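Local coordinates for protein light Chain (Clostridium botulinum, PDB 6BVD) that acts as the zinc-dependent protease domain of a mosaic botulinum neurotoxin and, as in its relatives, probably cleaves a neuronal SNARE protein to block neurotransmitter release, at residues I386-E389 / V390-F393; E85-K88 / Y89-M93; D76-Y79 / L80-N83; Q343-K346 / K347-F351. All blocks are in the same frame, centred on the assembly; numbering follows the deposited sequence.

Interaction 1: residues I386-E389 / V390-F393; sequences IYTE and VDGF. With CA (calcium ion), chain C.
T388 and G392 face each other as a single antiparallel hydrogen-bonded pair, with T388 N donating to G392 O at 2.9 Å and G392 N to T388 O at 2.8 Å. A third bond comes from a side chain: T388 OG1, set between its own backbone N and carbonyl carbon (chi1 63°), reaches into the bend and takes the N-H of D391 at 3.0 Å. The chain thus reverses through E389, V390 and D391 as a tight loop pinned at its neck, and the positive phi of G392 suits a glycine there.

Aromatic contacts brace the same neck. Y387 turns its ring edge to F393, CD1 lying over the middle of the F393 face, in a T-shaped pair whose planes stand 67° apart. Over the Y387 ring lies G392 CA, 4.0 Å from the ring centroid in a CH-pi contact, while Y387 OH reaches D221.

Metal binding belongs to E389 at the turn. Its chain bends at chi2 (86°), and the carboxylate grips calcium with both oxygens, OE1 at 2.5 Å and OE2 at 2.8 Å. D384 of the same chain shares the ion with D384 and E389 of the second subunit, which places the site at the interface between the two copies. A water bridges E389 OE1 (2.9 Å) and V390 N (3.3 Å), linking the ligating carboxylate to the backbone of the bend.

Interaction 2: residues E85-K88 / Y89-M93; sequences EKNK and YLQIM
The oxygen N87 OD1 is gripped by two donors: Q91 NE2, one helical turn on, approaches at 3.1 Å in a weak bond with an N-H...O angle of 131°, and the backbone N of Y12 also donates to it. Torsions in both residues bring the amides together. The N87 side chain leaves with CG trans to the backbone N. Q91 sets CG beside its own backbone N, where it lies 3.1 Å from N87 O, and the bend at chi2 (-50°) then swings the amide back so that NE2 faces N87 OD1. The two side chains cross obliquely, with amide planes 35° apart, and Q91 NE2 has a further acceptor in F10 O.

Beneath this pair runs the regular i to i+4 bonding of helix 83-100, with Y89, L90, Q91 and I92 donating to the carbonyls of E85, K86, N87 and K88. Side-chain carbons crowd these same oxygens: I92 CG1 lies 3.3 Å from K88 O, and L90 CB 3.4 Å from N87 O. Y89 and L90 pack against I47 of strand 45-48, and Y89 OH bonds to F197 O. K88 extends fully to a salt bridge with E200.

The link between the amides is weak, and each also bonds a backbone group, Y12 N or F10 O, so the pair probably owes much of its orientation to the chain near the N-terminus.

Interaction 3: residues D76-Y79 / L80-N83; sequences DPNY and LSTN
The backbone folds through two overlapping turns, type I from D76 to Y79 and type II from N78 to S81, and L80, at the third position of the second, takes up a positive phi (64°). N78 O is the polar hub of that second turn. It accepts S81 N at 3.1 Å from above the carbonyl plane and S81 OG at 2.8 Å within the plane, on a lone pair. The serine hydroxyl can double the turn bond in this way because chi1 (65°) tucks OG between its own backbone N and carbonyl carbon, facing back toward N78. The first turn has a bond of its own: D76 OD1 receives the N-H of N78 at 2.9 Å, forming an Asx turn, while the backbone bond from Y79 N to D76 O is weak.

Neighbouring side chains Y79 and L80 run alongside each other, pointing the same way. L80 CG sits over one face of the tyrosine ring, 3.9 Å from its centroid and displaced toward the rim, as a CH-pi contact; its nearest ring atoms are Y79 CE2 and CD2, both at 3.7 Å.

The paired turns lead directly into helix 83-100, where T82 is the N-cap and its OG1 makes a weak bond to E85 N. The first turn of that helix reaches back, E85 OE1 accepting L80 N and K86 NZ donating to L80 O. Y79 packs edge-to-face with Y201 of strand 201-208 and hydrogen-bonds E200, while R51 binds the carbonyls of D76 and Y79.

Interaction 4: residues Q343-K346 / K347-F351; sequences QLYK and KIYSF
Y349 lies one helical turn beyond Y345, and its side chain runs out beside the earlier tyrosine. CB starts 3.8 Å from Y345 O; the ring then turns its edge to that carbonyl, with CD2 3.4 Å from the oxygen and near the ring plane. Farther out, CE2 comes over one face of the Y345 ring, 3.8 Å from Y345 CZ. The two rings are inclined at 37°, an oblique pairing. At the tips a single water joins the hydroxyls, 2.8 Å from Y345 OH and 2.9 Å from Y349 OH, and Y349 OH also bonds to T240.

The contact covers the last turns of helix 338-348 and the residues that follow. There S350 folds back on K347 O, which accepts both S350 OG (2.7 Å) and S350 N (3.1 Å). Y349 also stacks on H235 of helix 222-237, the helix that carries the zinc ligands H228 and H232, so this region borders the metal-bearing helix without supplying a ligand.

On another flank carbon meets carbon: L344 CD1 touches K347 CE at 3.7 Å and also meets I348 CG1. K347, bent at chi3, carries its amine to a salt bridge with E112, while L344 and I348 pack on Y294 of helix 280-301.

Helix 83-100 ties three of the contacts together: interaction 3 leads into it, interaction 2 lies on it, and interaction 1 rests Y387 and E389 on its later turns. Interaction 4 stands apart on the opposite side of the chain's centre from interactions 2 and 3, its centre about 33 Å from that of interaction 2. All four are partly buried, but interactions 3 and 4 include exposed residues, whereas interactions 1 and 2 have none among those that touch. Their chemistry follows place: metal ligation at the subunit interface in interaction 1, amide pairing in interaction 2, turn bonds in interaction 3, and tyrosine packing near the zinc-bearing helix in interaction 4.

Interaction 1: residues I386-E389 / V390-F393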
loop_
_atom_site.group_PDB
_atom_site.type_symbol
_atom_site.label_atom_id
_atom_site.label_comp_id
_atom_site.label_asym_id
_atom_site.label_seq_id
_atom_site.Cartn_x
_atom_site.Cartn_y
_atom_site.Cartn_z
ATOM N N ILE A 386 -4.164 -3.624 11.253
ATOM C CA ILE A 386 -5.282 -2.855 11.849
ATOM C C ILE A 386 -5.972 -1.980 10.803
ATOM O O ILE A 386 -7.193 -1.909 10.709
ATOM C CB ILE A 386 -4.772 -1.935 13.014
ATOM C CG1 ILE A 386 -4.111 -2.768 14.114
ATOM C CG2 ILE A 386 -5.881 -0.998 13.531
ATOM C CD1 ILE A 386 -5.042 -3.735 14.772
ATOM N N TYR A 387 -5.153 -1.290 10.012
ATOM C CA TYR A 387 -5.636 -0.344 9.052
ATOM C C TYR A 387 -4.757 -0.412 7.801
ATOM O O TYR A 387 -3.544 -0.305 7.919
ATOM C CB TYR A 387 -5.597 1.062 9.670
ATOM C CG TYR A 387 -6.148 2.150 8.808
ATOM C CD1 TYR A 387 -7.499 2.443 8.828
ATOM C CD2 TYR A 387 -5.310 2.953 8.019
ATOM C CE1 TYR A 387 -8.024 3.448 8.058
ATOM C CE2 TYR A 387 -5.840 3.984 7.243
ATOM C CZ TYR A 387 -7.194 4.241 7.280
ATOM O OH TYR A 387 -7.750 5.285 6.537
ATOM N N THR A 388 -5.336 -0.597 6.622
ATOM C CA THR A 388 -4.511 -0.650 5.396
ATOM C C THR A 388 -4.827 0.435 4.390
ATOM O O THR A 388 -5.952 0.986 4.363
ATOM C CB THR A 388 -4.665 -1.987 4.641
ATOM O OG1 THR A 388 -6.024 -2.154 4.182
ATOM C CG2 THR A 388 -4.221 -3.148 5.519
ATOM N N GLU A 389 -3.854 0.754 3.524
ATOM C CA GLU A 389 -4.161 1.663 2.392
ATOM C C GLU A 389 -5.374 1.223 1.562
ATOM O O GLU A 389 -6.228 2.029 1.229
ATOM C CB GLU A 389 -2.954 1.746 1.414
ATOM C CG GLU A 389 -1.694 2.431 2.004
ATOM C CD GLU A 389 -0.760 1.509 2.780
ATOM O OE1 GLU A 389 -1.019 0.277 2.979
ATOM O OE2 GLU A 389 0.269 2.027 3.252
ATOM N N VAL A 390 -5.418 -0.048 1.183
ATOM C CA VAL A 390 -6.413 -0.538 0.217
ATOM C C VAL A 390 -7.802 -0.704 0.858
ATOM O O VAL A 390 -8.819 -0.486 0.179
ATOM C CB VAL A 390 -5.946 -1.892 -0.458
ATOM C CG1 VAL A 390 -5.747 -3.013 0.568
ATOM C CG2 VAL A 390 -6.895 -2.352 -1.579
ATOM N N ASP A 391 -7.857 -1.086 2.130
ATOM C CA ASP A 391 -9.194 -1.416 2.749
ATOM C C ASP A 391 -9.580 -0.662 4.012
ATOM O O ASP A 391 -10.715 -0.821 4.528
ATOM C CB ASP A 391 -9.267 -2.927 3.104
ATOM C CG ASP A 391 -9.219 -3.844 1.884
ATOM O OD1 ASP A 391 -9.818 -3.512 0.833
ATOM O OD2 ASP A 391 -8.556 -4.915 1.984
ATOM N N GLY A 392 -8.652 0.124 4.564
ATOM C CA GLY A 392 -8.885 0.776 5.832
ATOM C C GLY A 392 -8.992 -0.221 6.978
ATOM O O GLY A 392 -8.142 -1.104 7.149
ATOM N N PHE A 393 -10.023 -0.062 7.809
ATOM C CA PHE A 393 -10.195 -0.976 8.933
ATOM C C PHE A 393 -10.822 -2.295 8.510
ATOM O O PHE A 393 -10.748 -3.286 9.258
ATOM C CB PHE A 393 -11.110 -0.370 10.013
ATOM C CG PHE A 393 -10.556 0.864 10.682
ATOM C CD1 PHE A 393 -9.482 0.772 11.555
ATOM C CD2 PHE A 393 -11.171 2.090 10.495
ATOM C CE1 PHE A 393 -9.008 1.931 12.206
ATOM C CE2 PHE A 393 -10.711 3.238 11.146
ATOM C CZ PHE A 393 -9.620 3.147 11.992
HETATM CA CA CA C . 0.933 -0.418 4.406
HETATM O O HOH W 1 -9.314 -3.547 11.225
HETATM O O HOH W 2 -6.731 -4.807 3.613
HETATM O O HOH W 3 -2.591 -1.658 1.570
#

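Interaction 2: residues E85-K88 / Y89-M93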
loop_
_atom_site.group_PDB
_atom_site.type_symbol
_atom_site.label_atom_id
_atom_site.label_comp_id
_atom_site.label_asym_id
_atom_site.label_seq_id
_atom_site.Cartn_x
_atom_site.Cartn_y
_atom_site.Cartn_z
ATOM N N GLU A 85 7.144 12.483 16.986
ATOM C CA GLU A 85 5.711 12.535 16.718
ATOM C C GLU A 85 5.370 13.313 15.428
ATOM O O GLU A 85 4.375 13.010 14.775
ATOM C CB GLU A 85 4.949 13.126 17.910
ATOM C CG GLU A 85 3.448 12.766 17.862
ATOM C CD GLU A 85 2.719 12.969 19.186
ATOM O OE1 GLU A 85 2.970 13.979 19.879
ATOM O OE2 GLU A 85 1.910 12.076 19.546
ATOM N N LYS A 86 6.169 14.314 15.055
ATOM C CA LYS A 86 5.939 14.984 13.772
ATOM C C LYS A 86 6.151 13.985 12.616
ATOM O O LYS A 86 5.420 13.988 11.609
ATOM C CB LYS A 86 6.870 16.209 13.623
ATOM C CG LYS A 86 6.591 17.272 14.668
ATOM C CD LYS A 86 7.467 18.535 14.385
ATOM C CE LYS A 86 7.213 19.700 15.334
ATOM N NZ LYS A 86 7.770 19.525 16.695
ATOM N N ASN A 87 7.148 13.118 12.771
ATOM C CA ASN A 87 7.422 12.126 11.746
ATOM C C ASN A 87 6.286 11.102 11.663
ATOM O O ASN A 87 5.908 10.666 10.586
ATOM C CB ASN A 87 8.751 11.428 12.009
ATOM C CG ASN A 87 9.085 10.414 10.928
ATOM O OD1 ASN A 87 9.330 10.779 9.778
ATOM N ND2 ASN A 87 9.056 9.139 11.277
ATOM N N LYS A 88 5.749 10.723 12.815
ATOM C CA LYS A 88 4.646 9.782 12.837
ATOM C C LYS A 88 3.452 10.377 12.086
ATOM O O LYS A 88 2.857 9.708 11.244
ATOM C CB LYS A 88 4.265 9.427 14.279
ATOM C CG LYS A 88 3.336 8.222 14.351
ATOM C CD LYS A 88 2.672 8.090 15.709
ATOM C CE LYS A 88 1.756 6.864 15.748
ATOM N NZ LYS A 88 1.095 6.729 17.074
ATOM N N TYR A 89 3.155 11.659 12.366
ATOM C CA TYR A 89 2.094 12.416 11.704
ATOM C C TYR A 89 2.305 12.422 10.175
ATOM O O TYR A 89 1.365 12.222 9.398
ATOM C CB TYR A 89 2.044 13.886 12.270
ATOM C CG TYR A 89 1.003 14.756 11.637
ATOM C CD1 TYR A 89 -0.216 15.017 12.280
ATOM C CD2 TYR A 89 1.238 15.346 10.390
ATOM C CE1 TYR A 89 -1.185 15.804 11.682
ATOM C CE2 TYR A 89 0.289 16.142 9.790
ATOM C CZ TYR A 89 -0.911 16.382 10.441
ATOM O OH TYR A 89 -1.834 17.180 9.823
ATOM N N LEU A 90 3.530 12.693 9.743
ATOM C CA LEU A 90 3.861 12.649 8.325
ATOM C C LEU A 90 3.561 11.252 7.722
ATOM O O LEU A 90 2.994 11.156 6.654
ATOM C CB LEU A 90 5.331 12.950 8.106
ATOM C CG LEU A 90 5.760 14.407 8.083
ATOM C CD1 LEU A 90 7.240 14.492 7.618
ATOM C CD2 LEU A 90 4.841 15.216 7.184
ATOM N N GLN A 91 3.977 10.190 8.395
ATOM C CA GLN A 91 3.761 8.848 7.821
ATOM C C GLN A 91 2.282 8.479 7.720
ATOM O O GLN A 91 1.879 7.718 6.835
ATOM C CB GLN A 91 4.505 7.775 8.624
ATOM C CG GLN A 91 5.975 8.080 8.820
ATOM C CD GLN A 91 6.698 8.455 7.539
ATOM O OE1 GLN A 91 6.619 7.754 6.538
ATOM N NE2 GLN A 91 7.434 9.583 7.578
ATOM N N ILE A 92 1.483 8.935 8.671
ATOM C CA ILE A 92 0.058 8.649 8.622
ATOM C C ILE A 92 -0.542 9.408 7.452
ATOM O O ILE A 92 -1.345 8.875 6.704
ATOM C CB ILE A 92 -0.605 9.035 9.967
ATOM C CG1 ILE A 92 -0.038 8.133 11.059
ATOM C CG2 ILE A 92 -2.150 9.039 9.865
ATOM C CD1 ILE A 92 -0.481 8.507 12.464
ATOM N N MET A 93 -0.130 10.663 7.277
ATOM C CA MET A 93 -0.642 11.468 6.184
ATOM C C MET A 93 -0.273 10.824 4.834
ATOM O O MET A 93 -1.090 10.788 3.906
ATOM C CB MET A 93 -0.112 12.920 6.261
ATOM C CG MET A 93 -0.598 13.679 7.476
ATOM S SD MET A 93 -2.390 13.709 7.609
ATOM C CE MET A 93 -2.869 14.529 6.080
#

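Interaction 3: residues D76-Y79 / L80-N83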
loop_
_atom_site.group_PDB
_atom_site.type_symbol
_atom_site.label_atom_id
_atom_site.label_comp_id
_atom_site.label_asym_id
_atom_site.label_seq_id
_atom_site.Cartn_x
_atom_site.Cartn_y
_atom_site.Cartn_z
ATOM N N ASP A 76 -4.598 18.576 24.419
ATOM C CA ASP A 76 -3.275 18.168 24.895
ATOM C C ASP A 76 -2.206 19.059 24.250
ATOM O O ASP A 76 -1.918 18.939 23.055
ATOM C CB ASP A 76 -3.020 16.694 24.583
ATOM C CG ASP A 76 -1.717 16.186 25.168
ATOM O OD1 ASP A 76 -0.844 17.013 25.549
ATOM O OD2 ASP A 76 -1.566 14.943 25.242
ATOM N N PRO A 77 -1.609 19.955 25.045
ATOM C CA PRO A 77 -0.666 20.946 24.522
ATOM C C PRO A 77 0.597 20.294 23.997
ATOM O O PRO A 77 1.339 20.945 23.289
ATOM C CB PRO A 77 -0.351 21.830 25.739
ATOM C CG PRO A 77 -1.361 21.460 26.767
ATOM C CD PRO A 77 -1.761 20.063 26.503
ATOM N N ASN A 78 0.848 19.041 24.368
ATOM C CA ASN A 78 2.100 18.386 24.011
ATOM C C ASN A 78 2.045 17.572 22.717
ATOM O O ASN A 78 3.076 17.117 22.235
ATOM C CB ASN A 78 2.563 17.483 25.154
ATOM C CG ASN A 78 3.037 18.266 26.348
ATOM O OD1 ASN A 78 3.742 19.264 26.208
ATOM N ND2 ASN A 78 2.673 17.812 27.532
ATOM N N TYR A 79 0.859 17.407 22.137
ATOM C CA TYR A 79 0.757 16.704 20.857
ATOM C C TYR A 79 1.584 17.444 19.798
ATOM O O TYR A 79 1.485 18.667 19.684
ATOM C CB TYR A 79 -0.702 16.591 20.400
ATOM C CG TYR A 79 -0.880 15.754 19.153
ATOM C CD1 TYR A 79 -0.517 14.423 19.155
ATOM C CD2 TYR A 79 -1.417 16.293 17.975
ATOM C CE1 TYR A 79 -0.672 13.638 18.030
ATOM C CE2 TYR A 79 -1.581 15.505 16.834
ATOM C CZ TYR A 79 -1.196 14.184 16.874
ATOM O OH TYR A 79 -1.334 13.357 15.792
ATOM N N LEU A 80 2.410 16.689 19.068
ATOM C CA LEU A 80 3.333 17.177 18.030
ATOM C C LEU A 80 4.435 18.112 18.547
ATOM O O LEU A 80 4.942 18.919 17.791
ATOM C CB LEU A 80 2.585 17.880 16.889
ATOM C CG LEU A 80 1.638 17.049 16.015
ATOM C CD1 LEU A 80 0.992 17.915 14.989
ATOM C CD2 LEU A 80 2.383 15.921 15.323
ATOM N N SER A 81 4.836 17.963 19.802
ATOM C CA SER A 81 5.923 18.769 20.356
ATOM C C SER A 81 7.303 18.168 20.056
ATOM O O SER A 81 8.301 18.864 20.127
ATOM C CB SER A 81 5.742 18.954 21.864
ATOM O OG SER A 81 5.839 17.719 22.556
ATOM N N THR A 82 7.356 16.880 19.729
ATOM C CA THR A 82 8.623 16.218 19.409
ATOM C C THR A 82 8.766 15.843 17.923
ATOM O O THR A 82 7.771 15.614 17.230
ATOM C CB THR A 82 8.788 14.948 20.228
ATOM O OG1 THR A 82 7.728 14.042 19.889
ATOM C CG2 THR A 82 8.698 15.261 21.700
ATOM N N ASN A 83 10.013 15.759 17.455
ATOM C CA ASN A 83 10.312 15.357 16.091
ATOM C C ASN A 83 9.832 13.961 15.770
ATOM O O ASN A 83 9.415 13.690 14.642
ATOM C CB ASN A 83 11.813 15.433 15.833
ATOM C CG ASN A 83 12.286 16.847 15.555
ATOM O OD1 ASN A 83 11.539 17.821 15.715
ATOM N ND2 ASN A 83 13.532 16.965 15.126
#

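Interaction 4: residues Q343-K346 / K347-F351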
loop_
_atom_site.group_PDB
_atom_site.type_symbol
_atom_site.label_atom_id
_atom_site.label_comp_id
_atom_site.label_asym_id
_atom_site.label_seq_id
_atom_site.Cartn_x
_atom_site.Cartn_y
_atom_site.Cartn_z
ATOM N N GLN A 343 -22.273 21.714 -16.568
ATOM C CA GLN A 343 -21.497 20.502 -16.345
ATOM C C GLN A 343 -20.349 20.718 -15.364
ATOM O O GLN A 343 -20.064 19.855 -14.533
ATOM C CB GLN A 343 -20.977 19.940 -17.670
ATOM C CG GLN A 343 -22.096 19.333 -18.525
ATOM C CD GLN A 343 -22.926 18.271 -17.776
ATOM O OE1 GLN A 343 -22.442 17.177 -17.478
ATOM N NE2 GLN A 343 -24.187 18.599 -17.482
ATOM N N LEU A 344 -19.716 21.888 -15.411
ATOM C CA LEU A 344 -18.640 22.166 -14.468
ATOM C C LEU A 344 -19.168 22.245 -13.028
ATOM O O LEU A 344 -18.645 21.609 -12.112
ATOM C CB LEU A 344 -17.941 23.471 -14.850
ATOM C CG LEU A 344 -16.948 23.972 -13.813
ATOM C CD1 LEU A 344 -15.901 22.912 -13.520
ATOM C CD2 LEU A 344 -16.251 25.282 -14.320
ATOM N N TYR A 345 -20.245 22.978 -12.852
ATOM C CA TYR A 345 -20.856 23.137 -11.546
ATOM C C TYR A 345 -21.254 21.771 -11.013
ATOM O O TYR A 345 -21.018 21.453 -9.847
ATOM C CB TYR A 345 -22.074 24.083 -11.653
ATOM C CG TYR A 345 -22.607 24.545 -10.320
ATOM C CD1 TYR A 345 -22.122 25.694 -9.724
ATOM C CD2 TYR A 345 -23.598 23.813 -9.646
ATOM C CE1 TYR A 345 -22.611 26.129 -8.489
ATOM C CE2 TYR A 345 -24.089 24.236 -8.435
ATOM C CZ TYR A 345 -23.588 25.397 -7.851
ATOM O OH TYR A 345 -24.074 25.837 -6.617
ATOM N N LYS A 346 -21.769 20.923 -11.894
ATOM C CA LYS A 346 -22.182 19.591 -11.483
ATOM C C LYS A 346 -20.965 18.803 -11.036
ATOM O O LYS A 346 -21.011 18.124 -10.004
ATOM C CB LYS A 346 -22.926 18.895 -12.625
ATOM C CG LYS A 346 -23.401 17.484 -12.351
ATOM C CD LYS A 346 -24.064 16.920 -13.609
ATOM C CE LYS A 346 -24.593 15.510 -13.408
ATOM N NZ LYS A 346 -25.421 15.118 -14.595
ATOM N N LYS A 347 -19.868 18.934 -11.763
ATOM C CA LYS A 347 -18.634 18.263 -11.442
ATOM C C LYS A 347 -18.068 18.701 -10.105
ATOM O O LYS A 347 -17.713 17.877 -9.305
ATOM C CB LYS A 347 -17.596 18.496 -12.532
ATOM C CG LYS A 347 -16.265 17.830 -12.283
ATOM C CD LYS A 347 -15.190 18.191 -13.289
ATOM C CE LYS A 347 -14.568 19.543 -12.994
ATOM N NZ LYS A 347 -13.309 19.803 -13.724
ATOM N N ILE A 348 -18.064 19.993 -9.842
ATOM C CA ILE A 348 -17.534 20.480 -8.606
ATOM C C ILE A 348 -18.324 19.895 -7.452
ATOM O O ILE A 348 -17.761 19.519 -6.481
ATOM C CB ILE A 348 -17.573 22.010 -8.547
ATOM C CG1 ILE A 348 -16.664 22.611 -9.599
ATOM C CG2 ILE A 348 -17.204 22.506 -7.183
ATOM C CD1 ILE A 348 -16.810 24.087 -9.770
ATOM N N TYR A 349 -19.627 19.815 -7.584
ATOM C CA TYR A 349 -20.469 19.339 -6.521
ATOM C C TYR A 349 -20.740 17.860 -6.550
ATOM O O TYR A 349 -21.517 17.388 -5.801
ATOM C CB TYR A 349 -21.734 20.181 -6.352
ATOM C CG TYR A 349 -21.346 21.487 -5.764
ATOM C CD1 TYR A 349 -21.183 21.630 -4.400
ATOM C CD2 TYR A 349 -21.044 22.553 -6.580
ATOM C CE1 TYR A 349 -20.782 22.823 -3.863
ATOM C CE2 TYR A 349 -20.640 23.748 -6.052
ATOM C CZ TYR A 349 -20.513 23.868 -4.695
ATOM O OH TYR A 349 -20.107 25.061 -4.174
ATOM N N SER A 350 -20.137 17.169 -7.494
ATOM C CA SER A 350 -20.143 15.722 -7.524
ATOM C C SER A 350 -19.342 15.059 -6.408
ATOM O O SER A 350 -19.583 13.953 -6.050
ATOM C CB SER A 350 -19.750 15.192 -8.883
ATOM O OG SER A 350 -18.381 15.239 -9.060
ATOM N N PHE A 351 -18.339 15.742 -5.917
ATOM C CA PHE A 351 -17.512 15.208 -4.852
ATOM C C PHE A 351 -18.188 15.342 -3.478
ATOM O O PHE A 351 -18.287 16.443 -2.968
ATOM C CB PHE A 351 -16.174 15.919 -4.849
ATOM C CG PHE A 351 -15.429 15.767 -6.150
ATOM C CD1 PHE A 351 -14.685 14.634 -6.378
ATOM C CD2 PHE A 351 -15.484 16.751 -7.123
ATOM C CE1 PHE A 351 -13.967 14.475 -7.596
ATOM C CE2 PHE A 351 -14.786 16.623 -8.319
ATOM C CZ PHE A 351 -14.028 15.466 -8.558
HETATM O O HOH W 4 -22.122 26.981 -4.981
#